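Local coordinates for putative uncharacterized protein (Toxoplasma gondii, PDB 4FBD) that is of unknown function but belongs to the DUF3228 family and is a conserved hypothetical protein of this parasite, at residues Gly104-Thr109 / Ala233-Lys238; Ser194-Pro199 / Val226-Thr231; Met145-Leu150 / Ala188-Tyr193; His92-Asn97 / Phe149-Leu154; Glu68-Leu73 / Pro96-Ala101. One frame throughout, in Å; residues are numbered along the deposited sequence.

Contact 1: residues Gly104-Thr109 / Ala233-Lys238; sequences GSLPIT and AIVMDK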
# COMPACT_ATOMS: atom_id res chain seq x y z
N GLY A 104 8.82 -1.80 17.20
CA GLY A 104 7.67 -1.07 16.65
C GLY A 104 6.78 -1.95 15.83
O GLY A 104 5.77 -1.50 15.32
N SER A 105 7.13 -3.23 15.73
CA SER A 105 6.33 -4.16 14.94
C SER A 105 6.48 -5.62 15.39
O SER A 105 7.34 -5.95 16.19
CB SER A 105 6.75 -4.02 13.50
OG SER A 105 8.11 -4.27 13.39
N LEU A 106 5.59 -6.47 14.88
CA LEU A 106 5.56 -7.89 15.20
C LEU A 106 5.48 -8.73 13.93
O LEU A 106 5.01 -8.26 12.90
CB LEU A 106 4.34 -8.23 16.07
CG LEU A 106 4.32 -7.71 17.51
CD1 LEU A 106 2.91 -7.65 18.03
CD2 LEU A 106 5.21 -8.56 18.42
N PRO A 107 5.92 -9.99 14.02
CA PRO A 107 5.84 -10.90 12.90
C PRO A 107 4.41 -11.36 12.70
O PRO A 107 3.64 -11.48 13.66
CB PRO A 107 6.72 -12.10 13.31
CG PRO A 107 7.08 -11.92 14.76
CD PRO A 107 6.77 -10.49 15.13
N ILE A 108 4.04 -11.58 11.45
CA ILE A 108 2.71 -12.06 11.15
C ILE A 108 2.84 -13.55 11.04
O ILE A 108 3.64 -14.02 10.24
CB ILE A 108 2.22 -11.48 9.82
CG1 ILE A 108 2.14 -9.95 9.92
CG2 ILE A 108 0.84 -12.00 9.51
CD1 ILE A 108 2.15 -9.26 8.57
N THR A 109 2.11 -14.30 11.86
CA THR A 109 2.14 -15.77 11.80
C THR A 109 0.77 -16.31 11.44
O THR A 109 -0.20 -15.56 11.36
CB THR A 109 2.48 -16.35 13.14
OG1 THR A 109 1.43 -16.04 14.05
CG2 THR A 109 3.82 -15.78 13.68
N ALA A 233 4.14 -6.54 10.83
CA ALA A 233 3.21 -5.46 10.86
C ALA A 233 3.48 -4.56 12.05
O ALA A 233 3.83 -5.04 13.13
CB ALA A 233 1.81 -5.99 10.93
N ILE A 234 3.28 -3.25 11.86
CA ILE A 234 3.48 -2.30 12.93
C ILE A 234 2.41 -2.54 14.01
O ILE A 234 1.43 -3.25 13.77
CB ILE A 234 3.38 -0.84 12.46
CG1 ILE A 234 1.95 -0.52 11.97
CG2 ILE A 234 4.46 -0.52 11.40
CD1 ILE A 234 1.69 0.99 11.69
N VAL A 235 2.63 -1.98 15.19
CA VAL A 235 1.69 -2.04 16.28
C VAL A 235 1.06 -0.67 16.34
O VAL A 235 1.73 0.30 16.15
CB VAL A 235 2.39 -2.34 17.61
CG1 VAL A 235 1.47 -2.05 18.82
CG2 VAL A 235 2.80 -3.79 17.61
N MET A 236 -0.24 -0.60 16.57
CA MET A 236 -0.90 0.70 16.66
C MET A 236 -2.09 0.57 17.61
O MET A 236 -2.82 -0.44 17.57
CB MET A 236 -1.35 1.16 15.28
CG MET A 236 -1.92 2.54 15.22
SD MET A 236 -2.71 2.83 13.62
CE MET A 236 -1.35 2.67 12.48
N ASP A 237 -2.28 1.56 18.47
CA ASP A 237 -3.36 1.52 19.42
C ASP A 237 -4.65 1.95 18.75
O ASP A 237 -5.07 3.10 18.86
CB ASP A 237 -3.04 2.41 20.63
CG ASP A 237 -4.02 2.22 21.78
OD1 ASP A 237 -4.88 1.31 21.71
OD2 ASP A 237 -3.93 2.99 22.76
N LYS A 238 -5.25 1.01 18.04
CA LYS A 238 -6.50 1.22 17.37
C LYS A 238 -7.14 -0.18 17.18
O LYS A 238 -6.62 -0.99 16.44
CB LYS A 238 -6.25 1.93 16.05
CG LYS A 238 -7.48 2.44 15.36
CD LYS A 238 -7.12 3.18 14.06
CE LYS A 238 -6.44 4.53 14.27
NZ LYS A 238 -7.39 5.61 14.71
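Gly104 opens the contact with its carbonyl: its O accepts the backbone N-H of Val235 at 3.2 Å, a somewhat bent bond (149° at the hydrogen), and the CA of Ile234 leans on the same oxygen. Ser105 comes next, where the two chains run closest, its CA 4.0 Å from the CA of Ile234 in a non-hydrogen-bonded antiparallel pair. The side chains of this pair diverge, yet Ser105 CB still sits 3.1 Å from Ala233 O. Leu106 carries the hydrogen-bonded pair with Ala233: Leu106 N gives to Ala233 O at 2.9 Å, and Ala233 N returns a bond to Leu106 O at 2.8 Å, the donor lying almost in line with the C=O. Here the strand 105-107 is an outer strand, within this chain, of a mixed four-stranded sheet, with 232-235 as its neighbour and 130-135 beyond. Leu106 holds CG beside its backbone N (chi1 -69°), and from there CD1 meets Val235 CG2 at 3.9 Å, the two branches crossing at a slant; Tyr139 and Ala140 of helix 137-140 pack on this pair. Past Pro107, Ile108 sends CG1 and CD1 along Ala233, the latter 4.0 Å from Ala233 CB. Leu116 touches both residues of this last pair, and Leu242 of the second subunit packs against Ile108.

Contact 2: residues Ser194-Pro199 / Val226-Thr231; sequences SLPMAP and VAYWKT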
# COMPACT_ATOMS: atom_id res chain seq x y z
N SER A 194 19.22 -1.95 8.49
CA SER A 194 18.24 -0.86 8.43
C SER A 194 16.91 -1.43 8.02
O SER A 194 16.78 -2.05 6.98
CB SER A 194 18.63 0.21 7.42
OG SER A 194 19.80 0.91 7.82
N LEU A 195 15.90 -1.23 8.84
CA LEU A 195 14.61 -1.78 8.50
C LEU A 195 14.06 -0.97 7.32
O LEU A 195 14.09 0.28 7.35
CB LEU A 195 13.72 -1.72 9.72
CG LEU A 195 13.09 -3.05 10.10
CD1 LEU A 195 14.21 -4.12 10.23
CD2 LEU A 195 12.30 -2.90 11.38
N PRO A 196 13.58 -1.65 6.26
CA PRO A 196 13.06 -0.94 5.11
C PRO A 196 11.84 -0.12 5.44
O PRO A 196 11.02 -0.54 6.23
CB PRO A 196 12.69 -2.06 4.14
CG PRO A 196 12.45 -3.22 5.00
CD PRO A 196 13.41 -3.10 6.12
N MET A 197 11.72 1.06 4.84
CA MET A 197 10.54 1.87 5.07
C MET A 197 9.38 1.10 4.43
O MET A 197 9.60 0.18 3.64
CB MET A 197 10.69 3.26 4.46
CG MET A 197 10.62 3.33 2.95
SD MET A 197 11.10 4.95 2.23
CE MET A 197 12.87 4.96 2.58
N ALA A 198 8.16 1.49 4.78
CA ALA A 198 6.98 0.85 4.27
C ALA A 198 6.91 1.06 2.77
O ALA A 198 7.29 2.10 2.28
CB ALA A 198 5.74 1.42 4.94
N PRO A 199 6.39 0.07 2.05
CA PRO A 199 6.23 0.19 0.59
C PRO A 199 5.48 1.46 0.18
O PRO A 199 5.87 2.11 -0.76
CB PRO A 199 5.40 -1.06 0.24
CG PRO A 199 5.80 -2.05 1.27
CD PRO A 199 5.93 -1.24 2.54
N VAL A 226 8.69 -4.67 0.37
CA VAL A 226 7.51 -5.55 0.38
C VAL A 226 7.80 -6.91 1.05
O VAL A 226 6.99 -7.41 1.84
CB VAL A 226 7.03 -5.80 -1.01
CG1 VAL A 226 6.00 -6.99 -1.02
CG2 VAL A 226 6.44 -4.50 -1.60
N ALA A 227 8.94 -7.52 0.73
CA ALA A 227 9.31 -8.83 1.35
C ALA A 227 9.31 -8.74 2.86
O ALA A 227 8.88 -9.66 3.53
CB ALA A 227 10.67 -9.29 0.89
N TYR A 228 9.80 -7.64 3.40
CA TYR A 228 9.81 -7.49 4.85
C TYR A 228 8.40 -7.31 5.40
O TYR A 228 8.01 -8.02 6.32
CB TYR A 228 10.67 -6.31 5.33
CG TYR A 228 10.79 -6.31 6.85
CD1 TYR A 228 11.75 -7.08 7.49
CD2 TYR A 228 9.93 -5.61 7.63
CE1 TYR A 228 11.85 -7.12 8.86
CE2 TYR A 228 10.03 -5.64 9.03
CZ TYR A 228 11.00 -6.40 9.63
OH TYR A 228 11.12 -6.48 11.00
N TRP A 229 7.65 -6.40 4.79
CA TRP A 229 6.33 -6.04 5.29
C TRP A 229 5.23 -7.05 5.03
O TRP A 229 4.18 -6.96 5.64
CB TRP A 229 5.98 -4.57 4.95
CG TRP A 229 6.94 -3.66 5.67
CD1 TRP A 229 8.00 -3.00 5.14
CD2 TRP A 229 6.98 -3.38 7.09
NE1 TRP A 229 8.68 -2.30 6.12
CE2 TRP A 229 8.08 -2.53 7.32
CE3 TRP A 229 6.19 -3.77 8.16
CZ2 TRP A 229 8.40 -2.05 8.59
CZ3 TRP A 229 6.52 -3.31 9.43
CH2 TRP A 229 7.62 -2.44 9.63
N LYS A 230 5.51 -8.06 4.20
CA LYS A 230 4.55 -9.12 4.02
C LYS A 230 4.48 -9.99 5.27
O LYS A 230 3.46 -10.66 5.48
CB LYS A 230 4.89 -10.11 2.86
CG LYS A 230 5.24 -9.49 1.58
CD LYS A 230 4.90 -10.28 0.35
CE LYS A 230 5.30 -11.73 0.35
NZ LYS A 230 5.16 -12.26 -1.09
N THR A 231 5.55 -10.01 6.07
CA THR A 231 5.58 -10.90 7.23
C THR A 231 5.73 -10.21 8.62
O THR A 231 6.00 -10.85 9.64
CB THR A 231 6.68 -11.94 7.02
OG1 THR A 231 7.94 -11.28 6.86
CG2 THR A 231 6.42 -12.80 5.71
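The last turn of helix 219-229 packs here on the irregular segment that leads into helix 199-204, with Ala198 at the N-cap position of that second helix, and the touching side chains are mostly prolines and aromatic rings. Trp229 supplies the polar link: NE1 donates to Pro196 O at 2.9 Å, nearly straight at 164°. The oxygen lies exactly in the plane of the indole, whereas from the carbonyl's side the donor stands 43° above the C=O plane, so the bond does not follow a lone pair. Pro199 lies obliquely to the same indole, CD 3.8 Å from Trp229 CD1, and turns CG to the CG2 branch of Val226, also at 3.8 Å. Tyr228 projects toward the loop with CG opposite its backbone N (chi1 -173°). Its CB meets Pro196 CG at 3.6 Å, and further out Leu195 lies over one face of the phenol ring, with CG 4.0 Å from Tyr228 CZ and CD2 3.8 Å from Tyr228 OH. That hydroxyl has its polar partner in Glu191 OE2. On the helix side, Tyr228 CD2 sits above the indole centre, which packs the two aromatic side chains against each other. Tyr120 of the second subunit reaches Pro199, Val226 and Trp229, placing this corner at the subunit interface. One nearly straight N-H bond thus helps fix the rotation of the indole within an otherwise apolar contact, and it satisfies a loop carbonyl that precedes the helix.

Contact 3: residues Met145-Leu150 / Ala188-Tyr193; sequences MPAAFL and AQNEKY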
# COMPACT_ATOMS: atom_id res chain seq x y z
N MET A 145 8.09 -8.06 23.11
CA MET A 145 9.15 -8.35 24.04
C MET A 145 10.32 -7.46 23.66
O MET A 145 10.33 -6.89 22.57
CB MET A 145 9.53 -9.82 23.89
CG MET A 145 8.57 -10.78 24.54
SD MET A 145 8.60 -10.67 26.34
CE MET A 145 10.24 -11.26 26.68
N PRO A 146 11.30 -7.31 24.58
CA PRO A 146 12.48 -6.51 24.29
C PRO A 146 13.15 -6.99 23.04
O PRO A 146 13.34 -8.18 22.87
CB PRO A 146 13.38 -6.78 25.50
CG PRO A 146 12.42 -6.90 26.61
CD PRO A 146 11.20 -7.60 26.02
N ALA A 147 13.49 -6.06 22.16
CA ALA A 147 14.18 -6.37 20.91
C ALA A 147 15.60 -6.75 21.17
O ALA A 147 16.19 -6.35 22.15
CB ALA A 147 14.15 -5.16 19.98
N ALA A 148 16.17 -7.50 20.24
CA ALA A 148 17.53 -7.94 20.31
C ALA A 148 18.54 -6.78 20.27
O ALA A 148 19.58 -6.81 20.98
CB ALA A 148 17.78 -8.90 19.18
N PHE A 149 18.24 -5.74 19.50
CA PHE A 149 19.18 -4.64 19.31
C PHE A 149 18.58 -3.26 19.30
O PHE A 149 17.38 -3.09 19.24
CB PHE A 149 19.86 -4.79 17.95
CG PHE A 149 20.47 -6.13 17.71
CD1 PHE A 149 21.66 -6.49 18.32
CD2 PHE A 149 19.87 -7.03 16.82
CE1 PHE A 149 22.22 -7.75 18.09
CE2 PHE A 149 20.43 -8.28 16.58
CZ PHE A 149 21.60 -8.64 17.21
N LEU A 150 19.47 -2.27 19.37
CA LEU A 150 19.14 -0.88 19.21
C LEU A 150 19.95 -0.38 18.02
O LEU A 150 21.17 -0.57 17.98
CB LEU A 150 19.50 -0.06 20.46
CG LEU A 150 18.80 -0.49 21.74
CD1 LEU A 150 19.35 0.27 22.91
CD2 LEU A 150 17.27 -0.33 21.60
N ALA A 188 14.53 0.24 18.45
CA ALA A 188 14.58 -1.12 18.95
C ALA A 188 14.10 -2.02 17.82
O ALA A 188 13.02 -1.78 17.25
CB ALA A 188 13.70 -1.31 20.16
N GLN A 189 14.90 -3.03 17.50
CA GLN A 189 14.56 -3.95 16.45
C GLN A 189 15.34 -5.25 16.63
O GLN A 189 16.31 -5.31 17.38
CB GLN A 189 14.81 -3.32 15.08
CG GLN A 189 16.27 -2.90 14.82
CD GLN A 189 16.44 -2.24 13.49
OE1 GLN A 189 15.86 -1.18 13.26
NE2 GLN A 189 17.26 -2.84 12.60
N ASN A 190 14.89 -6.31 15.97
CA ASN A 190 15.53 -7.61 16.10
C ASN A 190 16.45 -7.89 14.96
O ASN A 190 17.17 -8.84 15.00
CB ASN A 190 14.45 -8.70 16.20
CG ASN A 190 13.65 -8.58 17.50
OD1 ASN A 190 14.23 -8.52 18.57
ND2 ASN A 190 12.33 -8.56 17.40
N GLU A 191 16.43 -7.05 13.93
CA GLU A 191 17.30 -7.25 12.80
C GLU A 191 18.54 -6.34 12.89
O GLU A 191 18.46 -5.20 13.39
CB GLU A 191 16.54 -6.95 11.51
CG GLU A 191 15.26 -7.77 11.29
CD GLU A 191 14.05 -7.21 12.00
OE1 GLU A 191 14.08 -6.06 12.49
OE2 GLU A 191 13.05 -7.93 12.04
N LYS A 192 19.66 -6.87 12.42
CA LYS A 192 20.96 -6.18 12.36
C LYS A 192 21.14 -5.46 11.02
O LYS A 192 22.21 -5.50 10.45
CB LYS A 192 22.10 -7.21 12.53
CG LYS A 192 22.95 -7.20 13.82
CD LYS A 192 24.14 -6.20 13.70
CE LYS A 192 25.33 -6.51 14.65
NZ LYS A 192 25.01 -6.46 16.10
N TYR A 193 20.08 -4.84 10.51
CA TYR A 193 20.17 -4.06 9.28
C TYR A 193 19.08 -2.99 9.31
O TYR A 193 18.16 -3.06 10.12
CB TYR A 193 20.16 -4.95 8.01
CG TYR A 193 18.91 -5.77 7.83
CD1 TYR A 193 18.79 -7.05 8.40
CD2 TYR A 193 17.85 -5.29 7.08
CE1 TYR A 193 17.63 -7.81 8.24
CE2 TYR A 193 16.67 -6.05 6.92
CZ TYR A 193 16.58 -7.29 7.50
OH TYR A 193 15.44 -8.03 7.32
O HOH W 1 11.24 -8.42 20.42
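Asn190 OD1 takes the backbone N-H of Ala148 at 2.8 Å, the donor tilted 20° from the amide carbonyl plane, just before the regular strand pairing starts. Asn190 ND2 gives a bond to a water that in turn donates to Met145 O, so both ends of this amide serve the 145-150 segment. Two main-chain bonds follow: Phe149 N to Gln189 O at 2.9 Å, and Gln189 N to Phe149 O at 3.0 Å. They make Phe149 and Gln189 a hydrogen-bonded antiparallel pair where strands 149-156 and 181-189 lie side by side in the mixed five-stranded sheet. Gln189 then holds the chain beyond its own strand, NE2 donating to both Glu191 O (2.8 Å) and Tyr193 O (2.6 Å), with both acceptors close to its amide plane. Outward, the Phe149 ring is packed on its two faces: Lys192 CG lies over one, 4.1 Å from the ring centroid, and Ala148 CB lies over the opposite face, toward the rim. Asn190 O comes in at the ring edge. Lys192, bent at chi2 and chi4, brings NZ to 3.7 Å from Phe149 CE1. Among the smaller side chains, Ala188 CB touches Ala147 CB and Leu150 CD2, and Ala101 packs on Ala188 and Leu150.

Contact 4: residues His92-Asn97 / Phe149-Leu154; sequences HLYIPN and FLDLIL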
# COMPACT_ATOMS: atom_id res chain seq x y z
N HIS A 92 25.27 4.95 11.60
CA HIS A 92 24.55 4.21 12.62
C HIS A 92 25.25 2.94 13.08
O HIS A 92 26.08 2.40 12.37
CB HIS A 92 23.13 3.94 12.14
CG HIS A 92 23.05 2.99 10.99
ND1 HIS A 92 22.55 1.71 11.11
CD2 HIS A 92 23.44 3.12 9.70
CE1 HIS A 92 22.61 1.11 9.94
NE2 HIS A 92 23.15 1.93 9.07
N LEU A 93 24.93 2.49 14.28
CA LEU A 93 25.48 1.25 14.79
C LEU A 93 24.43 0.48 15.58
O LEU A 93 23.47 1.07 16.09
CB LEU A 93 26.68 1.49 15.71
CG LEU A 93 26.40 2.37 16.92
CD1 LEU A 93 27.42 2.14 18.04
CD2 LEU A 93 26.34 3.85 16.47
N TYR A 94 24.65 -0.82 15.68
CA TYR A 94 23.79 -1.73 16.42
C TYR A 94 24.48 -2.15 17.67
O TYR A 94 25.63 -2.49 17.62
CB TYR A 94 23.53 -2.99 15.60
CG TYR A 94 22.83 -2.64 14.36
CD1 TYR A 94 21.48 -2.37 14.37
CD2 TYR A 94 23.52 -2.50 13.17
CE1 TYR A 94 20.82 -1.99 13.25
CE2 TYR A 94 22.85 -2.15 12.02
CZ TYR A 94 21.50 -1.90 12.08
OH TYR A 94 20.82 -1.49 10.99
N ILE A 95 23.78 -2.06 18.80
CA ILE A 95 24.32 -2.49 20.06
C ILE A 95 23.24 -3.37 20.76
O ILE A 95 22.04 -3.33 20.39
CB ILE A 95 24.65 -1.28 20.98
CG1 ILE A 95 23.36 -0.56 21.42
CG2 ILE A 95 25.59 -0.27 20.27
CD1 ILE A 95 23.59 0.58 22.45
N PRO A 96 23.65 -4.18 21.73
CA PRO A 96 22.67 -4.95 22.50
C PRO A 96 21.63 -4.03 23.18
O PRO A 96 21.96 -2.92 23.60
CB PRO A 96 23.52 -5.64 23.57
CG PRO A 96 24.91 -5.73 22.95
CD PRO A 96 25.04 -4.47 22.14
N ASN A 97 20.39 -4.51 23.26
CA ASN A 97 19.30 -3.75 23.84
C ASN A 97 19.32 -3.86 25.36
O ASN A 97 18.66 -4.70 25.95
CB ASN A 97 17.99 -4.29 23.27
CG ASN A 97 16.79 -3.48 23.70
OD1 ASN A 97 16.94 -2.44 24.36
ND2 ASN A 97 15.60 -3.93 23.32
N PHE A 149 18.24 -5.74 19.50
CA PHE A 149 19.18 -4.64 19.31
C PHE A 149 18.58 -3.26 19.30
O PHE A 149 17.38 -3.09 19.24
CB PHE A 149 19.86 -4.79 17.95
CG PHE A 149 20.47 -6.13 17.71
CD1 PHE A 149 21.66 -6.49 18.32
CD2 PHE A 149 19.87 -7.03 16.82
CE1 PHE A 149 22.22 -7.75 18.09
CE2 PHE A 149 20.43 -8.28 16.58
CZ PHE A 149 21.60 -8.64 17.21
N LEU A 150 19.47 -2.27 19.37
CA LEU A 150 19.14 -0.88 19.21
C LEU A 150 19.95 -0.38 18.02
O LEU A 150 21.17 -0.57 17.98
CB LEU A 150 19.50 -0.06 20.46
CG LEU A 150 18.80 -0.49 21.74
CD1 LEU A 150 19.35 0.27 22.91
CD2 LEU A 150 17.27 -0.33 21.60
N ASP A 151 19.27 0.21 17.04
CA ASP A 151 19.92 0.80 15.90
C ASP A 151 20.07 2.23 16.38
O ASP A 151 19.06 2.92 16.61
CB ASP A 151 19.04 0.71 14.66
CG ASP A 151 19.76 1.08 13.36
OD1 ASP A 151 20.96 1.44 13.41
OD2 ASP A 151 19.11 0.98 12.28
N LEU A 152 21.30 2.66 16.63
CA LEU A 152 21.57 4.01 17.09
C LEU A 152 21.89 4.84 15.87
O LEU A 152 22.85 4.54 15.14
CB LEU A 152 22.73 4.05 18.05
CG LEU A 152 22.60 3.20 19.32
CD1 LEU A 152 23.91 3.31 20.16
CD2 LEU A 152 21.37 3.61 20.10
N ILE A 153 21.09 5.88 15.63
CA ILE A 153 21.33 6.71 14.46
C ILE A 153 22.09 7.92 14.91
O ILE A 153 21.67 8.59 15.85
CB ILE A 153 20.03 7.16 13.79
CG1 ILE A 153 19.07 5.98 13.60
CG2 ILE A 153 20.35 7.83 12.45
CD1 ILE A 153 19.64 4.89 12.75
N LEU A 154 23.19 8.21 14.23
CA LEU A 154 24.05 9.34 14.57
C LEU A 154 24.04 10.45 13.53
O LEU A 154 23.86 10.21 12.35
CB LEU A 154 25.50 8.85 14.70
CG LEU A 154 25.73 7.72 15.71
CD1 LEU A 154 27.18 7.30 15.73
CD2 LEU A 154 25.27 8.10 17.11
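His92 CB touches two groups of the facing strand, 3.1 Å from Leu152 O and 3.7 Å from Ile153 CD1. With CG held between the backbone N and the carbonyl carbon (chi1 67°), the imidazole swings along the strand toward Asp151. CG comes within van der Waals range of Asp151 OD1, and ND1 donates to that oxygen at 2.8 Å. OD1 accepts with its syn lone pair and lies 17° out of the imidazole plane; ring and carboxylate planes stand 55° apart, a turn that the bond helps fix. Further round the ring, CE1 still lies near OD1 and also meets Ser194. The carboxylate also packs on the Tyr94 ring, OD1 over one face, and Tyr94 CE1 sits 3.2 Å from Asp151 CG. On the other face of the sheet the contacts are mainly apolar: Leu93 CD2 meets Leu154 CD1, and Ile95 CD1 meets Leu152 CD1, both at 3.6 Å, under Val70 and Val74 of helix 63-76. In the loop past the strand, Asn97 rests OD1 against Leu150 CD2, its amide held through ND2 to Ala147 O. Paired main-chain bonds link Leu93 with Leu152 and Ile95 with Leu150, as at Leu152 N to Leu93 O, 2.7 Å. Alternating hydrogen-bonded and non-hydrogen-bonded pairs are the regular antiparallel pattern, here of the middle strand 149-156 and its neighbour 90-96 in a mixed sheet with a face carrying His92, Tyr94 and Asp151 and a helix packed on the other.

Contact 5: residues Glu68-Leu73 / Pro96-Ala101; sequences EKVNEL and PNFVGA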
# COMPACT_ATOMS: atom_id res chain seq x y z
N GLU A 68 26.38 6.64 28.86
CA GLU A 68 27.52 6.02 29.48
C GLU A 68 27.61 4.55 29.09
O GLU A 68 28.69 4.07 28.71
CB GLU A 68 27.41 6.17 31.00
CG GLU A 68 28.72 5.97 31.75
CD GLU A 68 29.19 4.53 31.81
OE1 GLU A 68 28.48 3.63 31.31
OE2 GLU A 68 30.28 4.29 32.40
N LYS A 69 26.50 3.83 29.17
CA LYS A 69 26.50 2.41 28.82
C LYS A 69 26.73 2.20 27.33
O LYS A 69 27.37 1.22 26.93
CB LYS A 69 25.24 1.71 29.31
CG LYS A 69 25.16 1.67 30.83
CD LYS A 69 24.04 0.79 31.32
CE LYS A 69 24.00 0.74 32.85
NZ LYS A 69 22.88 -0.13 33.30
N VAL A 70 26.22 3.11 26.51
CA VAL A 70 26.45 3.04 25.06
C VAL A 70 27.94 3.15 24.80
O VAL A 70 28.53 2.31 24.12
CB VAL A 70 25.76 4.17 24.30
CG1 VAL A 70 26.38 4.32 22.91
CG2 VAL A 70 24.28 3.92 24.23
N ASN A 71 28.56 4.19 25.36
CA ASN A 71 30.00 4.38 25.19
C ASN A 71 30.84 3.23 25.75
O ASN A 71 31.84 2.83 25.16
CB ASN A 71 30.40 5.74 25.77
CG ASN A 71 30.01 6.87 24.84
OD1 ASN A 71 30.36 6.85 23.66
ND2 ASN A 71 29.28 7.85 25.35
N GLU A 72 30.42 2.67 26.88
CA GLU A 72 31.10 1.52 27.47
C GLU A 72 30.95 0.31 26.55
O GLU A 72 31.93 -0.41 26.30
CB GLU A 72 30.50 1.16 28.82
CG GLU A 72 31.23 0.05 29.53
CD GLU A 72 30.66 -0.23 30.92
OE1 GLU A 72 31.44 -0.16 31.91
OE2 GLU A 72 29.44 -0.47 31.04
N LEU A 73 29.74 0.06 26.07
CA LEU A 73 29.53 -1.06 25.17
C LEU A 73 30.36 -0.93 23.90
O LEU A 73 30.86 -1.93 23.38
CB LEU A 73 28.05 -1.23 24.82
CG LEU A 73 27.22 -1.80 25.98
CD1 LEU A 73 25.72 -1.76 25.71
CD2 LEU A 73 27.66 -3.24 26.30
N PRO A 96 23.65 -4.18 21.73
CA PRO A 96 22.67 -4.95 22.50
C PRO A 96 21.63 -4.03 23.18
O PRO A 96 21.96 -2.92 23.60
CB PRO A 96 23.52 -5.64 23.57
CG PRO A 96 24.91 -5.73 22.95
CD PRO A 96 25.04 -4.47 22.14
N ASN A 97 20.39 -4.51 23.26
CA ASN A 97 19.30 -3.75 23.84
C ASN A 97 19.32 -3.86 25.36
O ASN A 97 18.66 -4.70 25.95
CB ASN A 97 17.99 -4.29 23.27
CG ASN A 97 16.79 -3.48 23.70
OD1 ASN A 97 16.94 -2.44 24.36
ND2 ASN A 97 15.60 -3.93 23.32
N PHE A 98 20.06 -2.97 26.01
CA PHE A 98 20.19 -3.02 27.46
C PHE A 98 19.09 -2.29 28.23
O PHE A 98 19.04 -2.41 29.45
CB PHE A 98 21.56 -2.50 27.91
CG PHE A 98 21.72 -1.03 27.73
CD1 PHE A 98 21.37 -0.15 28.74
CD2 PHE A 98 22.23 -0.53 26.56
CE1 PHE A 98 21.53 1.23 28.58
CE2 PHE A 98 22.40 0.85 26.37
CZ PHE A 98 22.05 1.73 27.37
N VAL A 99 18.25 -1.51 27.56
CA VAL A 99 17.15 -0.83 28.27
C VAL A 99 15.83 -1.58 28.15
O VAL A 99 14.82 -1.17 28.70
CB VAL A 99 16.93 0.60 27.74
CG1 VAL A 99 18.22 1.38 27.85
CG2 VAL A 99 16.45 0.57 26.32
N GLY A 100 15.84 -2.70 27.43
CA GLY A 100 14.61 -3.49 27.24
C GLY A 100 13.55 -2.78 26.41
O GLY A 100 12.37 -2.97 26.63
N ALA A 101 13.96 -1.96 25.46
CA ALA A 101 13.00 -1.27 24.59
C ALA A 101 12.26 -2.29 23.71
O ALA A 101 12.82 -3.31 23.30
CB ALA A 101 13.72 -0.21 23.72
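Phe98 turns one face of its ring to Lys69, whose CB stands 4.0 Å from the ring centroid, 24° off the normal, and offset toward the rim near CZ. In the modelled conformer the lysine chain is extended beyond CG and slants across the ring, and CD also meets Phe98 CE1. It is therefore the aliphatic part of the lysine, chiefly CB, that makes this CH-pi contact, while NZ has a long, weak ion pair with Glu65. Val70 comes to the ring edge instead, with CG2 4.2 Å from Phe98 CE2, and Leu73 CD1 approaches obliquely, 3.8 Å from Phe98 CD2. Phe98 carries CG between its backbone N and carbonyl carbon (chi1 70°), which points the ring at the helix, where Phe66 meets it as well. Next to Phe98 in the chain, Asn97 bridges the loop: its ND2 donates to Ala101 O at 2.8 Å, on a lone pair and in the carbonyl plane, and its OD1 accepts Ala101 N at 3.2 Å. ND2 also bonds to Ala147 O. No hydrogen bond joins residues 68-73 to 96-101, and these two segments meet through dispersion and CH-pi contacts centred on a single aromatic ring.

Overall arrangement
Contacts 3, 4 and 5 form one continuous region. Contacts 3 and 4, with centres 8 Å apart, pair strand 149-156 with its neighbours on either side and share Phe149 and Leu150; contact 5, its centre about 9 Å from that of contact 4, continues from strand 90-96 into the loop that packs on helix 63-76. Asn97 ND2 to Ala147 O, 2.8 Å, ties that loop to contact 3. Contacts 1 and 2, 12 Å between centres, belong to the other sheet and its helix, joined by Ile108 N to Thr231 O at 2.8 Å, and both touch the second subunit. Contact 2 is linked to contact 3 through Tyr228 OH and Glu191 OE2, 2.6 Å apart. Contacts 1 and 5 lie about 24 Å apart, centre to centre.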